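Local atomic coordinates of putative cytosine/guanine deaminase (Unidentified, PDB entry 2PAJ), a protein that catalyses the zinc-dependent hydrolytic deamination of pterins, converting 2-amino-4-hydroxypteridines such as isoxanthopterin to 2,4-dihydroxypteridines with release of ammonium. Residues W72-H77 and A344-E349; R244-L249 and W282-V287; V329-G334 and I387-A392; M352-Q357 and A381-V386. All coordinates share one frame; numbering follows the deposited sequence.

Contact 1. Residues W72-H77 and A344-E349; sequences WVNTHH and ADMISE. With ZN (zinc ion), chain B.
Trp72 and Met346 hold the close end of this contact, with CA atoms 6.8 Å apart, and the two backbones pass alongside each other with nearly opposite N-to-C directions, 163° apart end to end. Residues 72-77 carry the end of the first strand of the amidohydrolase TIM barrel into its His-X-His motif; residues 344-349 lead into helix 346-359. The apolar part is a CH-pi contact: Met346 CB sits over one face of the Trp72 indole, 3.9 Å from the centroid of the five-membered ring. Met346 is bent at both chi2 (-57°) and chi3 (-72°), which curls its thioether back along the strand. SD therefore lies 4.0 Å from Asn74 OD1, and CE reaches the carbonyl O of Val73. That OD1 atom is already engaged, accepting a bond from Val335 N. Ile347 adds its CG1 near the nitrogen end of the same indole. The helix start is fixed by Asp345 as N-cap, with OD1 taking the N-H of Ser348 at 2.8 Å from above the carboxylate plane, while OD2 accepts from Ser348 OG. At the other end of 72-77 the loop becomes part of the active site: His76 NE2 binds zinc at 2.3 Å, joined by His78, His248 and Asp336. The neighbouring His77 turns away from the metal, its ND1 bonded to Gly337 N. A water in the plane of the His77 ring bridges the segments, 2.8 Å from His77 NE2 and donating to Ala344 O at 2.9 Å.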
loop_
_atom_site.group_PDB
_atom_site.type_symbol
_atom_site.label_atom_id
_atom_site.label_comp_id
_atom_site.label_asym_id
_atom_site.label_seq_id
_atom_site.Cartn_x
_atom_site.Cartn_y
_atom_site.Cartn_z
ATOM N N TRP A 72 -0.444 -0.786 8.722
ATOM C CA TRP A 72 0.072 0.030 7.629
ATOM C C TRP A 72 -0.840 0.060 6.408
ATOM O O TRP A 72 -1.628 -0.848 6.162
ATOM C CB TRP A 72 1.446 -0.468 7.157
ATOM C CG TRP A 72 2.502 -0.543 8.204
ATOM C CD1 TRP A 72 3.053 -1.674 8.740
ATOM C CD2 TRP A 72 3.089 0.559 8.897
ATOM N NE1 TRP A 72 3.935 -1.343 9.733
ATOM C CE2 TRP A 72 3.980 0.024 9.853
ATOM C CE3 TRP A 72 2.945 1.953 8.812
ATOM C CZ2 TRP A 72 4.731 0.832 10.720
ATOM C CZ3 TRP A 72 3.683 2.755 9.666
ATOM C CH2 TRP A 72 4.568 2.190 10.613
ATOM N N VAL A 73 -0.704 1.132 5.644
ATOM C CA VAL A 73 -1.447 1.334 4.417
ATOM C C VAL A 73 -0.403 1.552 3.319
ATOM O O VAL A 73 0.278 2.575 3.286
ATOM C CB VAL A 73 -2.359 2.576 4.509
ATOM C CG1 VAL A 73 -3.195 2.705 3.248
ATOM C CG2 VAL A 73 -3.248 2.470 5.721
ATOM N N ASN A 74 -0.266 0.572 2.440
ATOM C CA ASN A 74 0.676 0.654 1.335
ATOM C C ASN A 74 -0.061 1.255 0.146
ATOM O O ASN A 74 -1.056 0.708 -0.300
ATOM C CB ASN A 74 1.194 -0.744 0.991
ATOM C CG ASN A 74 2.030 -0.763 -0.266
ATOM O OD1 ASN A 74 3.149 -0.265 -0.285
ATOM N ND2 ASN A 74 1.480 -1.336 -1.334
ATOM N N THR A 75 0.432 2.380 -0.362
ATOM C CA THR A 75 -0.215 3.058 -1.474
ATOM C C THR A 75 0.402 2.886 -2.861
ATOM O O THR A 75 -0.003 3.572 -3.796
ATOM C CB THR A 75 -0.353 4.559 -1.195
ATOM O OG1 THR A 75 0.941 5.154 -1.066
ATOM C CG2 THR A 75 -1.122 4.778 0.078
ATOM N N HIS A 76 1.369 1.982 -3.003
ATOM C CA HIS A 76 1.992 1.720 -4.300
ATOM C C HIS A 76 2.774 0.408 -4.279
ATOM O O HIS A 76 3.511 0.140 -3.340
ATOM C CB HIS A 76 2.898 2.875 -4.711
ATOM C CG HIS A 76 3.456 2.728 -6.091
ATOM N ND1 HIS A 76 2.662 2.683 -7.214
ATOM C CD2 HIS A 76 4.726 2.555 -6.524
ATOM C CE1 HIS A 76 3.417 2.480 -8.278
ATOM N NE2 HIS A 76 4.674 2.398 -7.886
ATOM N N HIS A 77 2.612 -0.399 -5.328
ATOM C CA HIS A 77 3.248 -1.713 -5.413
ATOM C C HIS A 77 3.193 -2.282 -6.834
ATOM O O HIS A 77 2.549 -1.722 -7.711
ATOM C CB HIS A 77 2.504 -2.677 -4.486
ATOM C CG HIS A 77 3.350 -3.787 -3.941
ATOM N ND1 HIS A 77 4.404 -4.341 -4.637
ATOM C CD2 HIS A 77 3.267 -4.476 -2.777
ATOM C CE1 HIS A 77 4.930 -5.324 -3.928
ATOM N NE2 HIS A 77 4.257 -5.427 -2.796
ATOM N N ALA A 344 10.509 -5.438 0.157
ATOM C CA ALA A 344 9.147 -4.971 -0.051
ATOM C C ALA A 344 8.167 -5.214 1.103
ATOM O O ALA A 344 7.213 -5.986 0.977
ATOM C CB ALA A 344 8.603 -5.573 -1.342
ATOM N N ASP A 345 8.417 -4.556 2.228
ATOM C CA ASP A 345 7.543 -4.651 3.391
ATOM C C ASP A 345 7.494 -3.257 3.990
ATOM O O ASP A 345 8.451 -2.490 3.874
ATOM C CB ASP A 345 8.051 -5.702 4.396
ATOM C CG ASP A 345 9.444 -5.405 4.928
ATOM O OD1 ASP A 345 9.554 -4.757 5.993
ATOM O OD2 ASP A 345 10.431 -5.824 4.280
ATOM N N MET A 346 6.363 -2.921 4.597
ATOM C CA MET A 346 6.182 -1.595 5.154
ATOM C C MET A 346 7.106 -1.218 6.300
ATOM O O MET A 346 7.296 -0.037 6.575
ATOM C CB MET A 346 4.714 -1.384 5.551
ATOM C CG MET A 346 3.790 -0.983 4.387
ATOM S SD MET A 346 4.278 0.529 3.501
ATOM C CE MET A 346 3.874 1.759 4.667
ATOM N N ILE A 347 7.699 -2.195 6.967
ATOM C CA ILE A 347 8.604 -1.858 8.053
ATOM C C ILE A 347 9.965 -1.401 7.518
ATOM O O ILE A 347 10.491 -0.375 7.952
ATOM C CB ILE A 347 8.717 -3.037 9.034
ATOM C CG1 ILE A 347 7.549 -2.952 10.020
ATOM C CG2 ILE A 347 10.036 -3.009 9.775
ATOM C CD1 ILE A 347 7.237 -4.228 10.721
ATOM N N SER A 348 10.515 -2.138 6.558
ATOM C CA SER A 348 11.783 -1.763 5.956
ATOM C C SER A 348 11.639 -0.376 5.345
ATOM O O SER A 348 12.547 0.455 5.446
ATOM C CB SER A 348 12.165 -2.745 4.853
ATOM O OG SER A 348 12.226 -4.070 5.347
ATOM N N GLU A 349 10.489 -0.141 4.712
ATOM C CA GLU A 349 10.185 1.124 4.053
ATOM C C GLU A 349 10.063 2.287 5.010
ATOM O O GLU A 349 10.610 3.363 4.782
ATOM C CB GLU A 349 8.893 0.992 3.236
ATOM C CG GLU A 349 9.119 0.580 1.789
ATOM C CD GLU A 349 9.820 1.666 0.984
ATOM O OE1 GLU A 349 9.431 2.846 1.106
ATOM O OE2 GLU A 349 10.746 1.351 0.216
HETATM ZN ZN ZN B . 6.374 1.641 -9.228
HETATM O O HOH W 1 5.282 -7.128 -0.808
#

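Contact 2. Residues R244-L249 and W282-V287; sequences RMHSHL and WYAHLV. With ZN (zinc ion), chain B.
The zinc site of the amidohydrolase barrel is framed here by His248 and His285, carried at the ends of two neighbouring parallel strands, 244-248 and 281-284. His248 NE2 bonds the metal at 2.1 Å, whereas His285 NE2 stands farther off, 2.9 Å from the zinc, and probably also takes part in substrate binding. The two imidazoles project the same way, side by side, and His248 NE2 lies over a face of the His285 ring, offset toward its rim. Behind them the strands are joined in regular parallel register: Trp282 N donates to Met245 O, Ala284 N to Ser247 O, and Leu249 N to Ala284 O, this last bond 3.0 Å long and nearly straight at 171°. On the face with the zinc ligand, His246 lies on Trp282 as an offset stack, the imidazole and the five-membered ring having centroids 4.2 Å apart and planes at 27°. The stem of the same histidine also contributes, His246 CB sitting 3.7 Å above the centre of the Trp282 six-membered ring. Trp282 NE1 reaches Thr75 O, tying this strand to the loop that bears His76. On the other face Leu249, with CG anti to its own nitrogen (chi1 -163°), swings CD1 over the centre of the Tyr283 ring at 3.5 Å; Tyr283 OH bonds Trp276 O. Such metal-binding histidines, one at the end of each of the fifth and sixth strands, are typical of the amidohydrolase TIM barrel.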
loop_
_atom_site.group_PDB
_atom_site.type_symbol
_atom_site.label_atom_id
_atom_site.label_comp_id
_atom_site.label_asym_id
_atom_site.label_seq_id
_atom_site.Cartn_x
_atom_site.Cartn_y
_atom_site.Cartn_z
ATOM N N ARG A 244 -10.668 7.038 -8.072
ATOM C CA ARG A 244 -9.487 7.888 -7.946
ATOM C C ARG A 244 -8.476 7.547 -9.040
ATOM O O ARG A 244 -8.546 6.482 -9.658
ATOM C CB ARG A 244 -8.841 7.724 -6.570
ATOM C CG ARG A 244 -9.763 8.130 -5.453
ATOM C CD ARG A 244 -9.017 8.643 -4.259
ATOM N NE ARG A 244 -9.938 9.376 -3.402
ATOM C CZ ARG A 244 -9.574 10.299 -2.521
ATOM N NH1 ARG A 244 -8.292 10.611 -2.365
ATOM N NH2 ARG A 244 -10.497 10.926 -1.813
ATOM N N MET A 245 -7.544 8.462 -9.284
ATOM C CA MET A 245 -6.534 8.267 -10.320
ATOM C C MET A 245 -5.127 8.186 -9.734
ATOM O O MET A 245 -4.782 8.918 -8.802
ATOM C CB MET A 245 -6.607 9.414 -11.315
ATOM C CG MET A 245 -7.926 9.514 -12.073
ATOM S SD MET A 245 -8.260 11.189 -12.571
ATOM C CE MET A 245 -9.484 11.546 -11.471
ATOM N N HIS A 246 -4.314 7.294 -10.290
ATOM C CA HIS A 246 -2.952 7.112 -9.826
ATOM C C HIS A 246 -2.014 6.737 -10.959
ATOM O O HIS A 246 -2.396 6.010 -11.863
ATOM C CB HIS A 246 -2.924 6.030 -8.751
ATOM C CG HIS A 246 -1.547 5.606 -8.353
ATOM N ND1 HIS A 246 -1.044 4.358 -8.643
ATOM C CD2 HIS A 246 -0.565 6.266 -7.697
ATOM C CE1 HIS A 246 0.191 4.268 -8.182
ATOM N NE2 HIS A 246 0.506 5.412 -7.605
ATOM N N SER A 247 -0.781 7.234 -10.909
ATOM C CA SER A 247 0.205 6.915 -11.941
ATOM C C SER A 247 1.649 7.230 -11.528
ATOM O O SER A 247 1.892 7.924 -10.539
ATOM C CB SER A 247 -0.126 7.674 -13.238
ATOM O OG SER A 247 0.750 7.328 -14.298
ATOM N N HIS A 248 2.591 6.677 -12.292
ATOM C CA HIS A 248 4.018 6.894 -12.108
ATOM C C HIS A 248 4.291 8.238 -12.792
ATOM O O HIS A 248 4.019 8.394 -13.982
ATOM C CB HIS A 248 4.809 5.805 -12.840
ATOM C CG HIS A 248 5.124 4.594 -12.014
ATOM N ND1 HIS A 248 5.124 3.320 -12.542
ATOM C CD2 HIS A 248 5.540 4.466 -10.731
ATOM C CE1 HIS A 248 5.527 2.462 -11.624
ATOM N NE2 HIS A 248 5.790 3.131 -10.516
ATOM N N LEU A 249 4.810 9.218 -12.065
ATOM C CA LEU A 249 5.080 10.503 -12.693
ATOM C C LEU A 249 6.562 10.675 -12.937
ATOM O O LEU A 249 7.300 11.099 -12.045
ATOM C CB LEU A 249 4.569 11.647 -11.822
ATOM C CG LEU A 249 4.420 12.996 -12.540
ATOM C CD1 LEU A 249 3.475 13.868 -11.742
ATOM C CD2 LEU A 249 5.779 13.678 -12.714
ATOM N N TRP A 282 -3.112 10.857 -7.174
ATOM C CA TRP A 282 -1.878 10.752 -6.398
ATOM C C TRP A 282 -0.806 10.038 -7.245
ATOM O O TRP A 282 -1.097 9.099 -7.981
ATOM C CB TRP A 282 -2.134 10.066 -5.036
ATOM C CG TRP A 282 -1.903 8.608 -4.940
ATOM C CD1 TRP A 282 -0.732 7.972 -4.648
ATOM C CD2 TRP A 282 -2.893 7.589 -5.060
ATOM N NE1 TRP A 282 -0.934 6.618 -4.570
ATOM C CE2 TRP A 282 -2.253 6.352 -4.822
ATOM C CE3 TRP A 282 -4.264 7.598 -5.346
ATOM C CZ2 TRP A 282 -2.938 5.131 -4.865
ATOM C CZ3 TRP A 282 -4.939 6.395 -5.386
ATOM C CH2 TRP A 282 -4.274 5.173 -5.147
ATOM N N TYR A 283 0.433 10.517 -7.161
ATOM C CA TYR A 283 1.525 9.942 -7.945
ATOM C C TYR A 283 2.630 9.233 -7.197
ATOM O O TYR A 283 2.949 9.559 -6.056
ATOM C CB TYR A 283 2.201 11.005 -8.800
ATOM C CG TYR A 283 1.319 11.606 -9.859
ATOM C CD1 TYR A 283 0.602 12.772 -9.605
ATOM C CD2 TYR A 283 1.203 11.011 -11.122
ATOM C CE1 TYR A 283 -0.196 13.329 -10.565
ATOM C CE2 TYR A 283 0.405 11.564 -12.092
ATOM C CZ TYR A 283 -0.290 12.724 -11.809
ATOM O OH TYR A 283 -1.080 13.308 -12.764
ATOM N N ALA A 284 3.222 8.271 -7.893
ATOM C CA ALA A 284 4.343 7.497 -7.389
ATOM C C ALA A 284 5.584 7.924 -8.174
ATOM O O ALA A 284 5.487 8.509 -9.251
ATOM C CB ALA A 284 4.098 6.010 -7.587
ATOM N N HIS A 285 6.749 7.624 -7.614
ATOM C CA HIS A 285 8.034 7.930 -8.231
ATOM C C HIS A 285 8.173 9.352 -8.745
ATOM O O HIS A 285 8.644 9.572 -9.853
ATOM C CB HIS A 285 8.314 6.933 -9.368
ATOM C CG HIS A 285 8.378 5.504 -8.909
ATOM N ND1 HIS A 285 7.908 5.100 -7.674
ATOM C CD2 HIS A 285 8.821 4.382 -9.528
ATOM C CE1 HIS A 285 8.056 3.792 -7.552
ATOM N NE2 HIS A 285 8.607 3.332 -8.663
ATOM N N LEU A 286 7.755 10.332 -7.961
ATOM C CA LEU A 286 7.926 11.695 -8.425
ATOM C C LEU A 286 9.109 12.332 -7.714
ATOM O O LEU A 286 8.949 13.046 -6.716
ATOM C CB LEU A 286 6.667 12.538 -8.216
ATOM C CG LEU A 286 6.237 13.056 -6.852
ATOM C CD1 LEU A 286 5.049 13.988 -7.086
ATOM C CD2 LEU A 286 5.857 11.901 -5.916
ATOM N N VAL A 287 10.303 12.021 -8.219
ATOM C CA VAL A 287 11.548 12.568 -7.694
ATOM C C VAL A 287 11.782 13.757 -8.620
ATOM O O VAL A 287 11.242 13.777 -9.731
ATOM C CB VAL A 287 12.697 11.560 -7.850
ATOM C CG1 VAL A 287 12.874 11.208 -9.327
ATOM C CG2 VAL A 287 13.986 12.138 -7.274
HETATM ZN ZN ZN B . 6.374 1.641 -9.228
#

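Contact 3. Residues V329-G334 and I387-A392; sequences VPVSIG and IHWGTA
Val331 and Trp389 meet face-on: the valine lays CG1 over the centre of the indole's five-membered ring, 3.7 Å from its centroid and only 7° off the ring normal. The strand is 331-333, the eighth and last of the amidohydrolase TIM barrel, and residues 387-392 of helix 383-398 cross its outer side at 77°. With chi1 at 178°, Val331 CG1 stands opposite its backbone N, which directs that branch onto the ring while CB rests nearer NE1 and CD1. Two residues on, Ile333 comes to the stem of the tryptophan instead, its CD1 lying 3.8 Å from Trp389 CB and just as near the backbone N of Gly390. The indole is thus gripped by the strand at its five-membered part, and Thr353 and Gln357 of helix 346-359 pack against its benzo part. Ser332, between the two apolar residues, faces away from the helix and bonds Thr75 through its hydroxyl. The backbones also come together. Ile333 N gives a weak, strongly bent bond of 3.5 Å to Trp389 O, and a water sits between the same two atoms, accepting from Ile333 N at 2.9 Å and lying 2.7 Å from Trp389 O, to which it probably donates. Here the helix widens into a pi-type turn at 389-392, and Gly390 O is bonded by Val73 N of the first strand. One turn of this helix is tied by Thr391 OG1, which donates to Ile387 O at 2.6 Å.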
loop_
_atom_site.group_PDB
_atom_site.type_symbol
_atom_site.label_atom_id
_atom_site.label_comp_id
_atom_site.label_asym_id
_atom_site.label_seq_id
_atom_site.Cartn_x
_atom_site.Cartn_y
_atom_site.Cartn_z
ATOM N N VAL A 329 1.131 19.144 0.716
ATOM C CA VAL A 329 0.621 18.080 -0.119
ATOM C C VAL A 329 0.615 16.761 0.651
ATOM O O VAL A 329 1.573 16.443 1.353
ATOM C CB VAL A 329 1.445 17.945 -1.426
ATOM C CG1 VAL A 329 2.594 18.919 -1.415
ATOM C CG2 VAL A 329 1.938 16.517 -1.606
ATOM N N PRO A 330 -0.485 15.987 0.544
ATOM C CA PRO A 330 -0.600 14.698 1.233
ATOM C C PRO A 330 0.484 13.697 0.830
ATOM O O PRO A 330 0.755 13.484 -0.353
ATOM C CB PRO A 330 -2.015 14.227 0.877
ATOM C CG PRO A 330 -2.354 14.982 -0.358
ATOM C CD PRO A 330 -1.754 16.333 -0.120
ATOM N N VAL A 331 1.096 13.089 1.841
ATOM C CA VAL A 331 2.173 12.132 1.658
ATOM C C VAL A 331 1.793 10.750 2.177
ATOM O O VAL A 331 1.330 10.603 3.305
ATOM C CB VAL A 331 3.441 12.615 2.402
ATOM C CG1 VAL A 331 4.561 11.597 2.260
ATOM C CG2 VAL A 331 3.868 13.981 1.871
ATOM N N SER A 332 1.978 9.737 1.341
ATOM C CA SER A 332 1.674 8.368 1.725
ATOM C C SER A 332 2.907 7.527 1.448
ATOM O O SER A 332 3.822 7.961 0.756
ATOM C CB SER A 332 0.465 7.820 0.945
ATOM O OG SER A 332 0.716 7.694 -0.447
ATOM N N ILE A 333 2.931 6.321 1.991
ATOM C CA ILE A 333 4.073 5.455 1.799
ATOM C C ILE A 333 3.759 4.188 1.009
ATOM O O ILE A 333 2.686 3.606 1.121
ATOM C CB ILE A 333 4.698 5.104 3.172
ATOM C CG1 ILE A 333 5.182 6.389 3.831
ATOM C CG2 ILE A 333 5.872 4.156 3.008
ATOM C CD1 ILE A 333 5.891 6.178 5.117
ATOM N N GLY A 334 4.709 3.791 0.178
ATOM C CA GLY A 334 4.543 2.594 -0.605
ATOM C C GLY A 334 5.903 1.969 -0.795
ATOM O O GLY A 334 6.919 2.587 -0.539
ATOM N N ILE A 387 4.795 7.748 11.018
ATOM C CA ILE A 387 3.732 6.788 11.269
ATOM C C ILE A 387 2.458 7.308 10.626
ATOM O O ILE A 387 1.607 6.539 10.200
ATOM C CB ILE A 387 3.500 6.574 12.788
ATOM C CG1 ILE A 387 4.690 5.834 13.404
ATOM C CG2 ILE A 387 2.233 5.770 13.015
ATOM C CD1 ILE A 387 4.592 5.670 14.912
ATOM N N HIS A 388 2.337 8.623 10.548
ATOM C CA HIS A 388 1.165 9.233 9.944
ATOM C C HIS A 388 1.158 8.923 8.461
ATOM O O HIS A 388 0.150 8.479 7.917
ATOM C CB HIS A 388 1.183 10.747 10.133
ATOM C CG HIS A 388 -0.077 11.407 9.691
ATOM N ND1 HIS A 388 -0.095 12.448 8.789
ATOM C CD2 HIS A 388 -1.366 11.150 10.000
ATOM C CE1 HIS A 388 -1.346 12.802 8.559
ATOM N NE2 HIS A 388 -2.135 12.029 9.281
ATOM N N TRP A 389 2.293 9.170 7.815
ATOM C CA TRP A 389 2.441 8.926 6.387
ATOM C C TRP A 389 2.126 7.484 6.024
ATOM O O TRP A 389 1.465 7.224 5.023
ATOM C CB TRP A 389 3.864 9.252 5.947
ATOM C CG TRP A 389 4.195 10.696 6.014
ATOM C CD1 TRP A 389 3.312 11.736 6.085
ATOM C CD2 TRP A 389 5.497 11.288 5.904
ATOM N NE1 TRP A 389 3.975 12.939 6.017
ATOM C CE2 TRP A 389 5.318 12.698 5.900
ATOM C CE3 TRP A 389 6.798 10.768 5.796
ATOM C CZ2 TRP A 389 6.396 13.601 5.795
ATOM C CZ3 TRP A 389 7.866 11.660 5.690
ATOM C CH2 TRP A 389 7.655 13.065 5.687
ATOM N N GLY A 390 2.585 6.555 6.860
ATOM C CA GLY A 390 2.384 5.137 6.605
ATOM C C GLY A 390 1.035 4.562 6.969
ATOM O O GLY A 390 0.749 3.401 6.662
ATOM N N THR A 391 0.203 5.372 7.615
ATOM C CA THR A 391 -1.119 4.920 8.023
ATOM C C THR A 391 -2.234 5.843 7.532
ATOM O O THR A 391 -2.650 5.747 6.386
ATOM C CB THR A 391 -1.211 4.753 9.577
ATOM O OG1 THR A 391 -0.957 6.008 10.212
ATOM C CG2 THR A 391 -0.177 3.743 10.076
ATOM N N ALA A 392 -2.700 6.741 8.398
ATOM C CA ALA A 392 -3.781 7.671 8.079
ATOM C C ALA A 392 -3.523 8.554 6.855
ATOM O O ALA A 392 -4.458 8.948 6.162
ATOM C CB ALA A 392 -4.070 8.526 9.291
HETATM O O HOH W 2 0.600 5.291 3.269
#

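Contact 4. Residues M352-Q357 and A381-V386; sequences MTWLAQ and ASIAEV
Helices 346-359 and 383-398, consecutive in the chain on the outside of the amidohydrolase barrel, pack here through Trp354, with Ile383 laid against its indole. Trp354 has CG opposite its backbone N (chi1 -180°), and this carries the ring across to the start of the second helix. Ile383 lies over one face, with CG1 4.2 Å from the centroid of the five-membered ring and offset toward its rim, and CD1 reaches 3.6 Å from Trp354 NE1. Val386, one turn later, splits its branches, CG2 meeting the same indole at its edge while CG1 slides past Thr353 CG2 at 4.1 Å. Farther along, Gln357 CB touches the methyl of Ala381, the first residue modelled after a gap in the chain. No hydrogen bond joins the two segments. The polar groups are engaged within one segment or beyond the pair: Ser382 is the N-cap of helix 383-398, its OG accepting from Glu385 N at 3.2 Å, Glu385 makes a salt bridge with Arg322, and Arg358 adds a cation-pi contact to Trp354. What results is a small apolar seam between neighbouring helices, part of the helical layer that surrounds the strands of a TIM barrel.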
loop_
_atom_site.group_PDB
_atom_site.type_symbol
_atom_site.label_atom_id
_atom_site.label_comp_id
_atom_site.label_asym_id
_atom_site.label_seq_id
_atom_site.Cartn_x
_atom_site.Cartn_y
_atom_site.Cartn_z
ATOM N N MET A 352 13.467 3.256 6.392
ATOM C CA MET A 352 14.251 4.023 5.440
ATOM C C MET A 352 13.718 5.451 5.338
ATOM O O MET A 352 14.484 6.401 5.167
ATOM C CB MET A 352 14.202 3.340 4.068
ATOM C CG MET A 352 15.052 4.004 2.984
ATOM S SD MET A 352 16.830 3.859 3.216
ATOM C CE MET A 352 17.244 5.500 3.754
ATOM N N THR A 353 12.400 5.589 5.442
ATOM C CA THR A 353 11.746 6.886 5.366
ATOM C C THR A 353 12.201 7.760 6.525
ATOM O O THR A 353 12.589 8.912 6.337
ATOM C CB THR A 353 10.230 6.725 5.444
ATOM O OG1 THR A 353 9.816 5.724 4.518
ATOM C CG2 THR A 353 9.537 8.025 5.105
ATOM N N TRP A 354 12.145 7.199 7.726
ATOM C CA TRP A 354 12.556 7.924 8.914
ATOM C C TRP A 354 14.028 8.323 8.874
ATOM O O TRP A 354 14.369 9.470 9.157
ATOM C CB TRP A 354 12.287 7.084 10.157
ATOM C CG TRP A 354 12.675 7.755 11.439
ATOM C CD1 TRP A 354 12.163 8.917 11.963
ATOM C CD2 TRP A 354 13.652 7.291 12.371
ATOM N NE1 TRP A 354 12.767 9.198 13.162
ATOM C CE2 TRP A 354 13.683 8.220 13.440
ATOM C CE3 TRP A 354 14.509 6.184 12.404
ATOM C CZ2 TRP A 354 14.533 8.073 14.541
ATOM C CZ3 TRP A 354 15.353 6.037 13.488
ATOM C CH2 TRP A 354 15.361 6.984 14.552
ATOM N N LEU A 355 14.900 7.380 8.526
ATOM C CA LEU A 355 16.333 7.664 8.461
ATOM C C LEU A 355 16.649 8.778 7.490
ATOM O O LEU A 355 17.444 9.664 7.791
ATOM C CB LEU A 355 17.124 6.415 8.074
ATOM C CG LEU A 355 17.263 5.329 9.149
ATOM C CD1 LEU A 355 18.122 4.195 8.626
ATOM C CD2 LEU A 355 17.890 5.915 10.398
ATOM N N ALA A 356 16.029 8.730 6.318
ATOM C CA ALA A 356 16.241 9.750 5.302
ATOM C C ALA A 356 15.739 11.109 5.788
ATOM O O ALA A 356 16.291 12.147 5.422
ATOM C CB ALA A 356 15.537 9.360 4.040
ATOM N N GLN A 357 14.695 11.108 6.613
ATOM C CA GLN A 357 14.154 12.355 7.148
ATOM C C GLN A 357 15.026 12.890 8.297
ATOM O O GLN A 357 14.946 14.071 8.659
ATOM C CB GLN A 357 12.710 12.156 7.633
ATOM C CG GLN A 357 11.731 11.758 6.527
ATOM C CD GLN A 357 11.987 12.485 5.202
ATOM O OE1 GLN A 357 12.075 13.715 5.161
ATOM N NE2 GLN A 357 12.102 11.717 4.110
ATOM N N ALA A 381 10.775 15.825 11.563
ATOM C CA ALA A 381 10.886 14.459 11.052
ATOM C C ALA A 381 10.829 13.408 12.177
ATOM O O ALA A 381 11.729 12.581 12.330
ATOM C CB ALA A 381 12.185 14.312 10.250
ATOM N N SER A 382 9.744 13.447 12.946
ATOM C CA SER A 382 9.541 12.539 14.063
ATOM C C SER A 382 9.053 11.163 13.622
ATOM O O SER A 382 8.770 10.936 12.446
ATOM C CB SER A 382 8.533 13.158 15.036
ATOM O OG SER A 382 7.361 13.559 14.355
ATOM N N ILE A 383 8.971 10.245 14.580
ATOM C CA ILE A 383 8.486 8.900 14.316
ATOM C C ILE A 383 6.985 8.986 14.048
ATOM O O ILE A 383 6.466 8.275 13.196
ATOM C CB ILE A 383 8.738 7.947 15.530
ATOM C CG1 ILE A 383 10.223 7.585 15.626
ATOM C CG2 ILE A 383 7.889 6.677 15.407
ATOM C CD1 ILE A 383 11.074 8.657 16.265
ATOM N N ALA A 384 6.297 9.863 14.779
ATOM C CA ALA A 384 4.856 10.048 14.625
ATOM C C ALA A 384 4.593 10.605 13.242
ATOM O O ALA A 384 3.642 10.234 12.565
ATOM C CB ALA A 384 4.333 11.013 15.678
ATOM N N GLU A 385 5.464 11.514 12.843
ATOM C CA GLU A 385 5.409 12.169 11.552
ATOM C C GLU A 385 5.341 11.104 10.468
ATOM O O GLU A 385 4.506 11.151 9.577
ATOM C CB GLU A 385 6.678 12.990 11.404
ATOM C CG GLU A 385 6.507 14.374 10.848
ATOM C CD GLU A 385 6.406 14.357 9.358
ATOM O OE1 GLU A 385 6.636 15.414 8.726
ATOM O OE2 GLU A 385 6.085 13.274 8.829
ATOM N N VAL A 386 6.233 10.132 10.565
ATOM C CA VAL A 386 6.308 9.040 9.611
ATOM C C VAL A 386 5.190 8.012 9.778
ATOM O O VAL A 386 4.692 7.462 8.798
ATOM C CB VAL A 386 7.674 8.349 9.734
ATOM C CG1 VAL A 386 7.783 7.196 8.759
ATOM C CG2 VAL A 386 8.775 9.375 9.496
#

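Contacts 1 and 2 form the catalytic end of the barrel: both reach the zinc, through His76 and His248. Contact 2 is bonded strand to strand, whereas contact 1 joins its segments by apolar packing and a water. Contact 3 is also buried but lies on the outer side of a strand, with aliphatic groups on an indole and one weak backbone bond. It touches contact 1 in the barrel interior, where the first and last strands of the barrel come together. Contact 4 is the most peripheral, partly exposed and without hydrogen bonds between its segments; it shares helix 346-359 with contact 1 and helix 383-398 with contact 3.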